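Local structure of SOXA (Paracoccus denitrificans, 2C1D) at residues D1-S13 and W39-D53. The protein forms, with SoxX, a heme enzyme of periplasmic sulfur oxidation that joins thiosulfate to a cysteine of the carrier protein SoxY. Sequence-based numbering, arbitrary orientation.
Sequences DPVEDGLVIETDS and WHFRDDSTRDLERDD. With HEC (heme c), chain J.
Asp5 meets Arg47 and Arg51 because its CG stands anti to the backbone N (chi1 -154°) while both arginine chains bend at chi3 toward it. Arg47 grips Asp5 side-on: its NE and NH2 each lie 3.1 Å from Asp5 OD2, on the anti side. Arg51 comes from above the carboxylate plane, with NH2 2.9 Å from Asp5 OD1. Asp44 and Asp48 extend this salt-bridge network. With Asp5 replaced by alanine, Arg47 and Arg51 would probably lose their shared carboxylate, leaving two positive groups close together without their anion.

Leu7 packs over one face of the Trp39 ring, its CD2 3.8 Å from the centroid of the five-membered ring, and Arg47 CD covers the opposite face. His40 ND1 donates to Val3 O at 2.7 Å, and Val3 N returns a bond to His40 O. Glu10 N bonds Arg51 O (2.9 Å) and Asp53 N bonds Glu10 O (3.1 Å), a single beta bridge between Glu10 and the zinc ligand Asp52. Arg42 makes a weak bond to a heme propionate.

Charge pairs thus join Asp5 to helix 44-48 and the Asp48-Arg51 turn, Leu7 packing holds strand 7-9, and the arginines probably offset part of the repulsion among three carboxylates.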
loop_
_atom_site.group_PDB
_atom_site.type_symbol
_atom_site.label_atom_id
_atom_site.label_comp_id
_atom_site.label_asym_id
_atom_site.label_seq_id
_atom_site.Cartn_x
_atom_site.Cartn_y
_atom_site.Cartn_z
ATOM N N ASP A 1 2.854 11.369 -12.126
ATOM C CA ASP A 1 3.843 10.582 -12.966
ATOM C C ASP A 1 5.274 10.632 -12.411
ATOM O O ASP A 1 5.642 11.625 -11.788
ATOM C CB ASP A 1 3.901 11.127 -14.401
ATOM C CG ASP A 1 2.912 10.461 -15.328
ATOM O OD1 ASP A 1 1.855 9.981 -14.845
ATOM O OD2 ASP A 1 3.105 10.384 -16.564
ATOM N N PRO A 2 6.102 9.614 -12.675
ATOM C CA PRO A 2 7.453 9.551 -12.078
ATOM C C PRO A 2 8.434 10.616 -12.609
ATOM O O PRO A 2 8.540 10.834 -13.813
ATOM C CB PRO A 2 7.940 8.134 -12.423
ATOM C CG PRO A 2 7.145 7.736 -13.630
ATOM C CD PRO A 2 5.828 8.447 -13.541
ATOM N N VAL A 3 9.130 11.270 -11.684
ATOM C CA VAL A 3 10.042 12.365 -12.008
ATOM C C VAL A 3 11.314 11.849 -12.712
ATOM O O VAL A 3 11.764 10.731 -12.476
ATOM C CB VAL A 3 10.402 13.180 -10.732
ATOM C CG1 VAL A 3 11.427 12.431 -9.847
ATOM C CG2 VAL A 3 10.908 14.574 -11.092
ATOM N N GLU A 4 11.857 12.653 -13.613
ATOM C CA GLU A 4 13.185 12.417 -14.147
ATOM C C GLU A 4 14.164 12.919 -13.071
ATOM O O GLU A 4 14.201 14.119 -12.776
ATOM C CB GLU A 4 13.349 13.173 -15.476
ATOM C CG GLU A 4 14.712 13.022 -16.165
ATOM C CD GLU A 4 14.777 11.853 -17.138
ATOM O OE1 GLU A 4 14.683 12.097 -18.375
ATOM O OE2 GLU A 4 14.943 10.696 -16.665
ATOM N N ASP A 5 14.901 11.988 -12.452
ATOM C CA ASP A 5 15.944 12.309 -11.449
ATOM C C ASP A 5 16.870 11.099 -11.253
ATOM O O ASP A 5 16.588 10.005 -11.738
ATOM C CB ASP A 5 15.307 12.739 -10.117
ATOM C CG ASP A 5 16.201 13.651 -9.270
ATOM O OD1 ASP A 5 17.427 13.744 -9.486
ATOM O OD2 ASP A 5 15.749 14.311 -8.316
ATOM N N GLY A 6 18.006 11.309 -10.595
ATOM C CA GLY A 6 18.923 10.229 -10.265
ATOM C C GLY A 6 19.338 10.304 -8.806
ATOM O O GLY A 6 19.425 11.396 -8.245
ATOM N N LEU A 7 19.581 9.146 -8.198
ATOM C CA LEU A 7 19.907 9.059 -6.780
ATOM C C LEU A 7 21.300 8.463 -6.552
ATOM O O LEU A 7 21.561 7.299 -6.857
ATOM C CB LEU A 7 18.831 8.251 -6.020
ATOM C CG LEU A 7 19.074 7.979 -4.530
ATOM C CD1 LEU A 7 19.412 9.259 -3.755
ATOM C CD2 LEU A 7 17.851 7.288 -3.910
ATOM N N VAL A 8 22.176 9.284 -5.987
ATOM C CA VAL A 8 23.518 8.902 -5.595
ATOM C C VAL A 8 23.645 9.434 -4.178
ATOM O O VAL A 8 23.554 10.633 -3.945
ATOM C CB VAL A 8 24.580 9.539 -6.518
ATOM C CG1 VAL A 8 25.970 9.098 -6.122
ATOM C CG2 VAL A 8 24.323 9.148 -7.974
ATOM N N ILE A 9 23.805 8.539 -3.224
ATOM C CA ILE A 9 23.805 8.911 -1.834
ATOM C C ILE A 9 25.219 9.299 -1.434
ATOM O O ILE A 9 26.149 8.553 -1.696
ATOM C CB ILE A 9 23.273 7.745 -0.958
ATOM C CG1 ILE A 9 21.874 7.294 -1.439
ATOM C CG2 ILE A 9 23.227 8.176 0.498
ATOM C CD1 ILE A 9 21.281 6.113 -0.679
ATOM N N GLU A 10 25.382 10.467 -0.817
ATOM C CA GLU A 10 26.639 10.799 -0.142
ATOM C C GLU A 10 26.738 10.057 1.176
ATOM O O GLU A 10 25.862 10.160 2.006
ATOM C CB GLU A 10 26.753 12.299 0.147
ATOM C CG GLU A 10 26.773 13.175 -1.084
ATOM C CD GLU A 10 27.187 14.603 -0.793
ATOM O OE1 GLU A 10 27.360 15.320 -1.784
ATOM O OE2 GLU A 10 27.332 15.005 0.398
ATOM N N THR A 11 27.839 9.336 1.373
ATOM C CA THR A 11 28.065 8.584 2.598
ATOM C C THR A 11 29.465 8.802 3.169
ATOM O O THR A 11 30.294 9.508 2.592
ATOM C CB THR A 11 27.870 7.074 2.349
ATOM O OG1 THR A 11 29.086 6.506 1.834
ATOM C CG2 THR A 11 26.819 6.804 1.277
ATOM N N ASP A 12 29.708 8.145 4.294
ATOM C CA ASP A 12 30.999 8.161 4.989
ATOM C C ASP A 12 32.107 7.418 4.270
ATOM O O ASP A 12 33.278 7.656 4.554
ATOM C CB ASP A 12 30.854 7.576 6.403
ATOM C CG ASP A 12 30.600 8.635 7.440
ATOM O OD1 ASP A 12 30.289 8.278 8.609
ATOM O OD2 ASP A 12 30.677 9.860 7.172
ATOM N N SER A 13 31.760 6.507 3.364
ATOM C CA SER A 13 32.773 5.816 2.562
ATOM C C SER A 13 32.597 6.058 1.052
ATOM O O SER A 13 32.973 5.226 0.228
ATOM C CB SER A 13 32.827 4.316 2.939
ATOM O OG SER A 13 31.558 3.681 2.822
ATOM N N TRP A 39 10.832 6.471 -4.514
ATOM C CA TRP A 39 11.555 7.734 -4.485
ATOM C C TRP A 39 11.182 8.659 -5.653
ATOM O O TRP A 39 11.053 9.881 -5.469
ATOM C CB TRP A 39 13.049 7.441 -4.505
ATOM C CG TRP A 39 13.969 8.590 -4.357
ATOM C CD1 TRP A 39 14.392 9.177 -3.190
ATOM C CD2 TRP A 39 14.660 9.261 -5.412
ATOM N NE1 TRP A 39 15.297 10.175 -3.465
ATOM C CE2 TRP A 39 15.487 10.245 -4.818
ATOM C CE3 TRP A 39 14.685 9.119 -6.791
ATOM C CZ2 TRP A 39 16.299 11.114 -5.573
ATOM C CZ3 TRP A 39 15.513 9.986 -7.553
ATOM C CH2 TRP A 39 16.306 10.962 -6.924
ATOM N N HIS A 40 10.993 8.076 -6.825
ATOM C CA HIS A 40 10.653 8.831 -8.022
ATOM C C HIS A 40 9.314 9.552 -7.944
ATOM O O HIS A 40 9.094 10.484 -8.698
ATOM C CB HIS A 40 10.666 7.929 -9.279
ATOM C CG HIS A 40 12.009 7.826 -9.914
ATOM N ND1 HIS A 40 12.536 8.826 -10.704
ATOM C CD2 HIS A 40 12.959 6.862 -9.839
ATOM C CE1 HIS A 40 13.753 8.483 -11.089
ATOM N NE2 HIS A 40 14.039 7.301 -10.575
ATOM N N PHE A 41 8.420 9.112 -7.069
ATOM C CA PHE A 41 7.088 9.707 -6.948
ATOM C C PHE A 41 6.986 10.691 -5.787
ATOM O O PHE A 41 5.909 11.205 -5.487
ATOM C CB PHE A 41 6.069 8.583 -6.770
ATOM C CG PHE A 41 6.065 7.603 -7.900
ATOM C CD1 PHE A 41 6.943 6.546 -7.914
ATOM C CD2 PHE A 41 5.171 7.736 -8.953
ATOM C CE1 PHE A 41 6.955 5.655 -8.958
ATOM C CE2 PHE A 41 5.167 6.828 -9.997
ATOM C CZ PHE A 41 6.059 5.807 -10.011
ATOM N N ARG A 42 8.102 10.970 -5.122
ATOM C CA ARG A 42 8.077 11.908 -4.014
ATOM C C ARG A 42 8.443 13.316 -4.483
ATOM O O ARG A 42 9.051 13.469 -5.537
ATOM C CB ARG A 42 9.030 11.421 -2.919
ATOM C CG ARG A 42 8.849 9.953 -2.555
ATOM C CD ARG A 42 7.689 9.666 -1.631
ATOM N NE ARG A 42 6.353 9.917 -2.189
ATOM C CZ ARG A 42 5.587 9.013 -2.792
ATOM N NH1 ARG A 42 6.029 7.780 -3.002
ATOM N NH2 ARG A 42 4.360 9.339 -3.193
ATOM N N ASP A 43 8.072 14.346 -3.718
ATOM C CA ASP A 43 8.484 15.707 -4.066
ATOM C C ASP A 43 9.986 15.905 -3.791
ATOM O O ASP A 43 10.615 15.090 -3.094
ATOM C CB ASP A 43 7.624 16.806 -3.388
ATOM C CG ASP A 43 7.598 16.726 -1.861
ATOM O OD1 ASP A 43 8.544 16.212 -1.232
ATOM O OD2 ASP A 43 6.634 17.181 -1.191
ATOM N N ASP A 44 10.575 16.971 -4.338
ATOM C CA ASP A 44 12.037 17.084 -4.281
ATOM C C ASP A 44 12.562 17.209 -2.861
ATOM O O ASP A 44 13.636 16.691 -2.562
ATOM C CB ASP A 44 12.615 18.237 -5.126
ATOM C CG ASP A 44 14.156 18.267 -5.069
ATOM O OD1 ASP A 44 14.784 17.186 -5.351
ATOM O OD2 ASP A 44 14.812 19.292 -4.696
ATOM N N SER A 45 11.830 17.890 -1.986
ATOM C CA SER A 45 12.315 18.062 -0.622
ATOM C C SER A 45 12.386 16.692 0.091
ATOM O O SER A 45 13.293 16.447 0.887
ATOM C CB SER A 45 11.486 19.093 0.162
ATOM O OG SER A 45 10.550 18.490 1.047
ATOM N N THR A 46 11.462 15.785 -0.221
ATOM C CA THR A 46 11.505 14.452 0.389
ATOM C C THR A 46 12.612 13.597 -0.275
ATOM O O THR A 46 13.339 12.883 0.408
ATOM C CB THR A 46 10.150 13.770 0.253
ATOM O OG1 THR A 46 9.146 14.557 0.906
ATOM C CG2 THR A 46 10.150 12.426 0.977
ATOM N N ARG A 47 12.742 13.700 -1.597
ATOM C CA ARG A 47 13.788 12.991 -2.340
ATOM C C ARG A 47 15.161 13.378 -1.791
ATOM O O ARG A 47 16.034 12.533 -1.643
ATOM C CB ARG A 47 13.708 13.301 -3.845
ATOM C CG ARG A 47 12.522 12.644 -4.548
ATOM C CD ARG A 47 12.659 12.464 -6.052
ATOM N NE ARG A 47 13.200 13.643 -6.730
ATOM C CZ ARG A 47 12.482 14.724 -7.083
ATOM N NH1 ARG A 47 11.186 14.824 -6.794
ATOM N NH2 ARG A 47 13.077 15.729 -7.729
ATOM N N ASP A 48 15.318 14.661 -1.449
ATOM C CA ASP A 48 16.603 15.166 -0.950
ATOM C C ASP A 48 16.989 14.517 0.380
ATOM O O ASP A 48 18.170 14.341 0.656
ATOM C CB ASP A 48 16.588 16.707 -0.833
ATOM C CG ASP A 48 16.807 17.404 -2.187
ATOM O OD1 ASP A 48 16.860 18.672 -2.261
ATOM O OD2 ASP A 48 16.973 16.793 -3.258
ATOM N N LEU A 49 15.999 14.146 1.191
ATOM C CA LEU A 49 16.289 13.491 2.472
ATOM C C LEU A 49 16.997 12.145 2.342
ATOM O O LEU A 49 17.613 11.687 3.282
ATOM C CB LEU A 49 15.020 13.295 3.272
ATOM C CG LEU A 49 14.359 14.612 3.656
ATOM C CD1 LEU A 49 13.079 14.297 4.348
ATOM C CD2 LEU A 49 15.290 15.439 4.542
ATOM N N GLU A 50 16.904 11.509 1.190
ATOM C CA GLU A 50 17.557 10.209 1.004
ATOM C C GLU A 50 18.930 10.350 0.341
ATOM O O GLU A 50 19.691 9.366 0.288
ATOM C CB GLU A 50 16.650 9.286 0.188
ATOM C CG GLU A 50 17.082 7.842 0.197
ATOM C CD GLU A 50 16.011 6.875 -0.293
ATOM O OE1 GLU A 50 16.400 5.778 -0.750
ATOM O OE2 GLU A 50 14.792 7.182 -0.215
ATOM N N ARG A 51 19.229 11.556 -0.181
ATOM C CA ARG A 51 20.438 11.803 -0.988
ATOM C C ARG A 51 21.732 11.804 -0.216
ATOM O O ARG A 51 22.791 11.703 -0.827
ATOM C CB ARG A 51 20.414 13.153 -1.698
ATOM C CG ARG A 51 19.352 13.274 -2.694
ATOM C CD ARG A 51 19.344 14.605 -3.452
ATOM N NE ARG A 51 19.259 14.170 -4.818
ATOM C CZ ARG A 51 18.240 14.267 -5.615
ATOM N NH1 ARG A 51 17.161 14.964 -5.328
ATOM N NH2 ARG A 51 18.368 13.703 -6.791
ATOM N N ASP A 52 21.663 11.990 1.094
ATOM C CA ASP A 52 22.847 11.796 1.900
ATOM C C ASP A 52 22.568 11.406 3.333
ATOM O O ASP A 52 21.601 11.843 3.959
ATOM C CB ASP A 52 23.730 13.025 1.858
ATOM C CG ASP A 52 23.126 14.153 2.554
ATOM O OD1 ASP A 52 22.195 14.750 1.977
ATOM O OD2 ASP A 52 23.492 14.465 3.707
ATOM N N ASP A 53 23.460 10.582 3.859
ATOM C CA ASP A 53 23.272 9.976 5.156
ATOM C C ASP A 53 23.188 10.972 6.280
ATOM O O ASP A 53 22.520 10.700 7.272
ATOM C CB ASP A 53 24.410 9.001 5.429
ATOM C CG ASP A 53 24.336 7.757 4.539
ATOM O OD1 ASP A 53 23.311 7.557 3.854
ATOM O OD2 ASP A 53 25.266 6.943 4.461
HETATM FE FE HEC J . -0.290 0.689 -1.214
HETATM C CHA HEC J . 2.138 2.976 -0.472
HETATM C CHB HEC J . 2.098 -1.808 -0.945
HETATM C CHC HEC J . -2.675 -1.628 -1.793
HETATM C CHD HEC J . -2.497 3.159 -1.969
HETATM N NA HEC J . 1.766 0.612 -0.788
HETATM C C1A HEC J . 2.561 1.685 -0.513
HETATM C C2A HEC J . 3.902 1.211 -0.301
HETATM C C3A HEC J . 3.876 -0.133 -0.432
HETATM C C4A HEC J . 2.532 -0.525 -0.748
HETATM C CMA HEC J . 5.037 -1.114 -0.280
HETATM C CAA HEC J . 5.138 2.085 0.024
HETATM C CBA HEC J . 5.949 2.297 -1.267
HETATM C CGA HEC J . 7.223 3.090 -0.996
HETATM O O1A HEC J . 7.974 3.334 -1.967
HETATM O O2A HEC J . 7.483 3.503 0.182
HETATM N NB HEC J . -0.289 -1.291 -1.342
HETATM C C1B HEC J . 0.776 -2.158 -1.151
HETATM C C2B HEC J . 0.275 -3.497 -1.144
HETATM C C3B HEC J . -1.029 -3.457 -1.392
HETATM C C4B HEC J . -1.410 -2.075 -1.488
HETATM C CMB HEC J . 1.149 -4.745 -0.996
HETATM C CAB HEC J . -1.982 -4.668 -1.482
HETATM C CBB HEC J . -1.996 -5.372 -0.308
HETATM N NC HEC J . -2.250 0.758 -1.794
HETATM C C1C HEC J . -3.047 -0.325 -2.000
HETATM C C2C HEC J . -4.376 0.129 -2.360
HETATM C C3C HEC J . -4.336 1.474 -2.418
HETATM C C4C HEC J . -2.977 1.865 -2.064
HETATM C CMC HEC J . -5.532 -0.858 -2.637
HETATM C CAC HEC J . -5.411 2.558 -2.772
HETATM C CBC HEC J . -6.689 2.525 -2.368
HETATM N ND HEC J . -0.204 2.692 -1.208
HETATM C C1D HEC J . -1.258 3.540 -1.556
HETATM C C2D HEC J . -0.845 4.921 -1.401
HETATM C C3D HEC J . 0.585 4.854 -0.925
HETATM C C4D HEC J . 0.897 3.445 -0.838
HETATM C CMD HEC J . -1.664 6.200 -1.657
HETATM C CAD HEC J . 1.545 6.036 -0.643
HETATM C CBD HEC J . 2.051 6.566 -1.997
HETATM C CGD HEC J . 3.007 5.611 -2.684
HETATM O O1D HEC J . 2.605 4.762 -3.510
HETATM O O2D HEC J . 4.213 5.669 -2.436
HETATM O O HOH W 1 21.432 12.187 -5.981
HETATM O O HOH W 2 27.530 7.311 6.076
#